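Long-range contact in leucine aminopeptidase A1, chloroplastic (Solanum lycopersicum, PDB 5D8N), which removes N-terminal amino acids, preferably leucine, from peptides as a magnesium-dependent homohexameric aminopeptidase, and also has chaperone activity: residues L295-G307 with V349-S361. The protein carries 1 engineered substitution. Numbering follows the deposited sequence.
Sequences LALVGKGLTFDSG and VHFIVAACENMIS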
loop_
_atom_site.group_PDB
_atom_site.type_symbol
_atom_site.label_atom_id
_atom_site.label_comp_id
_atom_site.label_asym_id
_atom_site.label_seq_id
_atom_site.Cartn_x
_atom_site.Cartn_y
_atom_site.Cartn_z
ATOM N N LEU A 295 34.103 32.699 2.523
ATOM C CA LEU A 295 33.150 31.641 2.888
ATOM C C LEU A 295 31.949 31.705 1.954
ATOM O O LEU A 295 31.549 32.790 1.517
ATOM C CB LEU A 295 32.699 31.836 4.331
ATOM C CG LEU A 295 33.799 32.071 5.372
ATOM C CD1 LEU A 295 33.166 32.467 6.701
ATOM C CD2 LEU A 295 34.655 30.828 5.558
ATOM N N ALA A 296 31.301 30.562 1.743
ATOM C CA ALA A 296 29.986 30.527 1.129
ATOM C C ALA A 296 28.951 29.789 1.975
ATOM O O ALA A 296 29.197 28.723 2.530
ATOM C CB ALA A 296 30.043 29.901 -0.266
ATOM N N LEU A 297 27.725 30.270 1.857
ATOM C CA LEU A 297 26.565 29.636 2.458
ATOM C C LEU A 297 25.583 29.392 1.324
ATOM O O LEU A 297 25.113 30.344 0.700
ATOM C CB LEU A 297 25.938 30.565 3.501
ATOM C CG LEU A 297 26.847 30.944 4.668
ATOM C CD1 LEU A 297 26.155 31.935 5.572
ATOM C CD2 LEU A 297 27.187 29.677 5.446
ATOM N N VAL A 298 25.306 28.119 1.058
ATOM C CA VAL A 298 24.438 27.692 -0.025
ATOM C C VAL A 298 23.147 27.084 0.530
ATOM O O VAL A 298 23.191 26.189 1.380
ATOM C CB VAL A 298 25.148 26.637 -0.880
ATOM C CG1 VAL A 298 24.206 26.140 -1.970
ATOM C CG2 VAL A 298 26.390 27.253 -1.495
ATOM N N GLY A 299 22.008 27.593 0.073
ATOM C CA GLY A 299 20.716 27.125 0.570
ATOM C C GLY A 299 19.850 26.561 -0.534
ATOM O O GLY A 299 19.732 27.149 -1.609
ATOM N N LYS A 300 19.287 25.384 -0.300
ATOM C CA LYS A 300 18.312 24.827 -1.225
ATOM C C LYS A 300 17.092 25.739 -1.302
ATOM O O LYS A 300 16.481 26.079 -0.295
ATOM C CB LYS A 300 17.896 23.423 -0.784
ATOM C CG LYS A 300 16.842 22.810 -1.678
ATOM C CD LYS A 300 16.550 21.371 -1.284
ATOM C CE LYS A 300 15.063 21.223 -1.052
ATOM N NZ LYS A 300 14.628 19.841 -1.263
ATOM N N GLY A 301 16.699 26.100 -2.512
ATOM C CA GLY A 301 15.635 27.080 -2.709
ATOM C C GLY A 301 14.575 26.643 -3.709
ATOM O O GLY A 301 14.136 27.397 -4.575
ATOM N N LEU A 302 14.038 25.457 -3.498
ATOM C CA LEU A 302 12.786 25.071 -4.141
ATOM C C LEU A 302 11.648 25.682 -3.332
ATOM O O LEU A 302 11.373 25.278 -2.188
ATOM C CB LEU A 302 12.669 23.549 -4.192
ATOM C CG LEU A 302 13.328 22.939 -5.432
ATOM C CD1 LEU A 302 14.822 23.153 -5.374
ATOM C CD2 LEU A 302 13.025 21.447 -5.479
ATOM N N THR A 303 11.001 26.666 -3.950
ATOM C CA THR A 303 9.926 27.399 -3.315
ATOM C C THR A 303 8.670 26.532 -3.238
ATOM O O THR A 303 7.865 26.627 -2.310
ATOM C CB THR A 303 9.608 28.697 -4.092
ATOM O OG1 THR A 303 9.247 28.411 -5.445
ATOM C CG2 THR A 303 10.799 29.618 -4.074
ATOM N N PHE A 304 8.632 25.551 -4.125
ATOM C CA PHE A 304 7.742 24.401 -3.994
ATOM C C PHE A 304 8.416 23.172 -4.599
ATOM O O PHE A 304 8.989 23.225 -5.702
ATOM C CB PHE A 304 6.412 24.656 -4.723
ATOM C CG PHE A 304 5.483 23.478 -4.718
ATOM C CD1 PHE A 304 4.819 23.100 -3.570
ATOM C CD2 PHE A 304 5.350 22.686 -5.846
ATOM C CE1 PHE A 304 4.089 21.926 -3.522
ATOM C CE2 PHE A 304 4.609 21.515 -5.805
ATOM C CZ PHE A 304 3.983 21.128 -4.637
ATOM N N ASP A 305 8.245 22.049 -3.914
ATOM C CA ASP A 305 8.761 20.768 -4.381
ATOM C C ASP A 305 7.667 19.722 -4.615
ATOM O O ASP A 305 7.080 19.216 -3.657
ATOM C CB ASP A 305 9.783 20.243 -3.383
ATOM C CG ASP A 305 10.654 19.147 -3.966
ATOM O OD1 ASP A 305 10.260 18.589 -5.019
ATOM O OD2 ASP A 305 11.733 18.910 -3.375
ATOM N N SER A 306 7.404 19.445 -5.895
ATOM C CA SER A 306 6.408 18.481 -6.387
ATOM C C SER A 306 6.552 17.085 -5.781
ATOM O O SER A 306 5.566 16.343 -5.707
ATOM C CB SER A 306 6.508 18.316 -7.917
ATOM O OG SER A 306 5.500 19.004 -8.643
ATOM N N GLY A 307 7.785 16.682 -5.491
ATOM C CA GLY A 307 8.030 15.407 -4.822
ATOM C C GLY A 307 7.869 15.397 -3.312
ATOM O O GLY A 307 7.120 16.192 -2.748
ATOM N N VAL A 349 31.584 36.791 2.693
ATOM C CA VAL A 349 30.601 35.704 2.717
ATOM C C VAL A 349 29.704 35.773 1.498
ATOM O O VAL A 349 29.012 36.775 1.262
ATOM C CB VAL A 349 29.702 35.744 3.966
ATOM C CG1 VAL A 349 28.802 34.521 4.019
ATOM C CG2 VAL A 349 30.539 35.759 5.232
ATOM N N HIS A 350 29.680 34.672 0.760
ATOM C CA HIS A 350 28.786 34.549 -0.386
ATOM C C HIS A 350 27.549 33.741 -0.015
ATOM O O HIS A 350 27.655 32.689 0.631
ATOM C CB HIS A 350 29.537 33.860 -1.514
ATOM C CG HIS A 350 30.712 34.643 -1.994
ATOM N ND1 HIS A 350 30.671 35.412 -3.131
ATOM C CD2 HIS A 350 31.964 34.765 -1.503
ATOM C CE1 HIS A 350 31.819 36.047 -3.273
ATOM N NE2 HIS A 350 32.642 35.613 -2.338
ATOM N N PHE A 351 26.386 34.332 -0.257
ATOM C CA PHE A 351 25.116 33.672 0.012
ATOM C C PHE A 351 24.472 33.274 -1.313
ATOM O O PHE A 351 24.206 34.130 -2.161
ATOM C CB PHE A 351 24.163 34.593 0.778
ATOM C CG PHE A 351 24.751 35.245 1.985
ATOM C CD1 PHE A 351 25.599 36.345 1.860
ATOM C CD2 PHE A 351 24.510 34.738 3.243
ATOM C CE1 PHE A 351 26.101 36.960 2.993
ATOM C CE2 PHE A 351 25.092 35.284 4.373
ATOM C CZ PHE A 351 25.888 36.399 4.257
ATOM N N ILE A 352 24.268 31.975 -1.517
ATOM C CA ILE A 352 23.894 31.445 -2.831
ATOM C C ILE A 352 22.668 30.542 -2.773
ATOM O O ILE A 352 22.619 29.635 -1.954
ATOM C CB ILE A 352 25.090 30.694 -3.421
ATOM C CG1 ILE A 352 26.213 31.680 -3.746
ATOM C CG2 ILE A 352 24.688 29.938 -4.671
ATOM C CD1 ILE A 352 27.570 31.038 -3.855
ATOM N N VAL A 353 21.637 30.893 -3.537
ATOM C CA VAL A 353 20.410 30.126 -3.623
ATOM C C VAL A 353 19.955 29.987 -5.074
ATOM O O VAL A 353 19.664 30.984 -5.743
ATOM C CB VAL A 353 19.264 30.793 -2.852
ATOM C CG1 VAL A 353 17.976 30.000 -3.037
ATOM C CG2 VAL A 353 19.588 30.864 -1.363
ATOM N N ALA A 354 19.922 28.749 -5.563
ATOM C CA ALA A 354 19.371 28.470 -6.882
ATOM C C ALA A 354 17.870 28.228 -6.779
ATOM O O ALA A 354 17.419 27.109 -6.464
ATOM C CB ALA A 354 20.067 27.272 -7.503
ATOM N N ALA A 355 17.110 29.308 -6.924
ATOM C CA ALA A 355 15.692 29.279 -6.622
ATOM C C ALA A 355 14.853 28.894 -7.849
ATOM O O ALA A 355 15.093 29.335 -8.974
ATOM C CB ALA A 355 15.245 30.633 -6.108
ATOM N N CYS A 356 13.904 28.007 -7.628
ATOM C CA CYS A 356 12.965 27.574 -8.649
ATOM C C CYS A 356 11.808 26.871 -7.955
ATOM O O CYS A 356 11.850 26.628 -6.755
ATOM C CB CYS A 356 13.631 26.617 -9.645
ATOM S SG CYS A 356 14.287 25.102 -8.897
ATOM N N GLU A 357 10.755 26.578 -8.706
ATOM C CA GLU A 357 9.733 25.664 -8.229
ATOM C C GLU A 357 9.688 24.444 -9.125
ATOM O O GLU A 357 10.051 24.503 -10.294
ATOM C CB GLU A 357 8.360 26.328 -8.068
ATOM C CG GLU A 357 7.743 26.882 -9.327
ATOM C CD GLU A 357 6.332 27.394 -9.155
ATOM O OE1 GLU A 357 5.804 27.425 -8.011
ATOM O OE2 GLU A 357 5.683 27.549 -10.222
ATOM N N ASN A 358 9.501 23.299 -8.481
ATOM C CA ASN A 358 9.506 22.018 -9.166
ATOM C C ASN A 358 8.069 21.597 -9.483
ATOM O O ASN A 358 7.352 21.117 -8.603
ATOM C CB ASN A 358 10.209 20.963 -8.304
ATOM C CG ASN A 358 10.191 19.586 -8.954
ATOM O OD1 ASN A 358 9.826 19.454 -10.119
ATOM N ND2 ASN A 358 10.494 18.551 -8.172
ATOM N N MET A 359 7.656 21.837 -10.717
ATOM C CA MET A 359 6.288 21.643 -11.158
ATOM C C MET A 359 6.166 20.510 -12.195
ATOM O O MET A 359 7.137 19.834 -12.537
ATOM C CB MET A 359 5.764 22.942 -11.780
ATOM C CG MET A 359 5.715 24.119 -10.826
ATOM S SD MET A 359 4.455 23.966 -9.543
ATOM C CE MET A 359 3.070 24.785 -10.312
ATOM N N ILE A 360 4.935 20.311 -12.659
ATOM C CA ILE A 360 4.603 19.317 -13.671
ATOM C C ILE A 360 3.916 19.984 -14.857
ATOM O O ILE A 360 2.893 20.671 -14.699
ATOM C CB ILE A 360 3.643 18.275 -13.067
ATOM C CG1 ILE A 360 4.375 17.484 -11.980
ATOM C CG2 ILE A 360 3.139 17.353 -14.157
ATOM C CD1 ILE A 360 3.453 16.697 -11.080
ATOM N N SER A 361 4.505 19.786 -16.034
ATOM C CA SER A 361 3.996 20.392 -17.263
ATOM C C SER A 361 4.645 19.734 -18.466
ATOM O O SER A 361 5.561 18.914 -18.344
ATOM C CB SER A 361 4.324 21.887 -17.304
ATOM O OG SER A 361 5.696 22.092 -17.610
HETATM O O HOH W 1 20.588 26.528 -4.063
HETATM O O HOH W 2 18.288 25.314 -4.839
HETATM O O HOH W 3 6.687 29.141 -6.070
#
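Two waters replace direct bonds where Gly299 to Gly301 and Ala354 part in the middle of a parallel pair. One donates to Gly299 O (2.7 Å) and accepts from Ala354 N; the other takes the Gly301 N-H and donates to Ala354 O (2.6 Å). The opening shows how a parallel ladder can part and re-form: direct bonding resumes with Cys356 N to Gly301 O, and Val353 CG1 packs 3.8 Å from Gly301 CA. Before the water-bridged step, Leu297 CD1 meets the Phe351 ring at CE2 (3.7 Å), the two side chains lying alongside each other. Beyond it, the chain turns a corner at Thr303 and Phe304, and Asn358 grips residues 304-306 with both backbone and side chain: its N-H bonds Phe304 O almost straight (175°), and the backbone Asn358 O accepts from Ser306 OG (2.8 Å). With CG anti to the backbone N (chi1 178°), its ND2 reaches Asp305 OD1 at 3.2 Å, while Gly307 N approaches that oxygen from the opposite face in an Asx turn. Asp305 is a ligand in both magnesium sites of the enzyme. An alanine here would probably leave Asn358 ND2 and Gly307 N without their shared acceptor and both metal sites without their common carboxylate. Strand 293-305 runs between 347-358 and 406-411 in the catalytic-domain sheet; strand 278-284 lies beyond 347-358, and helix 229-242 packs on Val353 and Ala355.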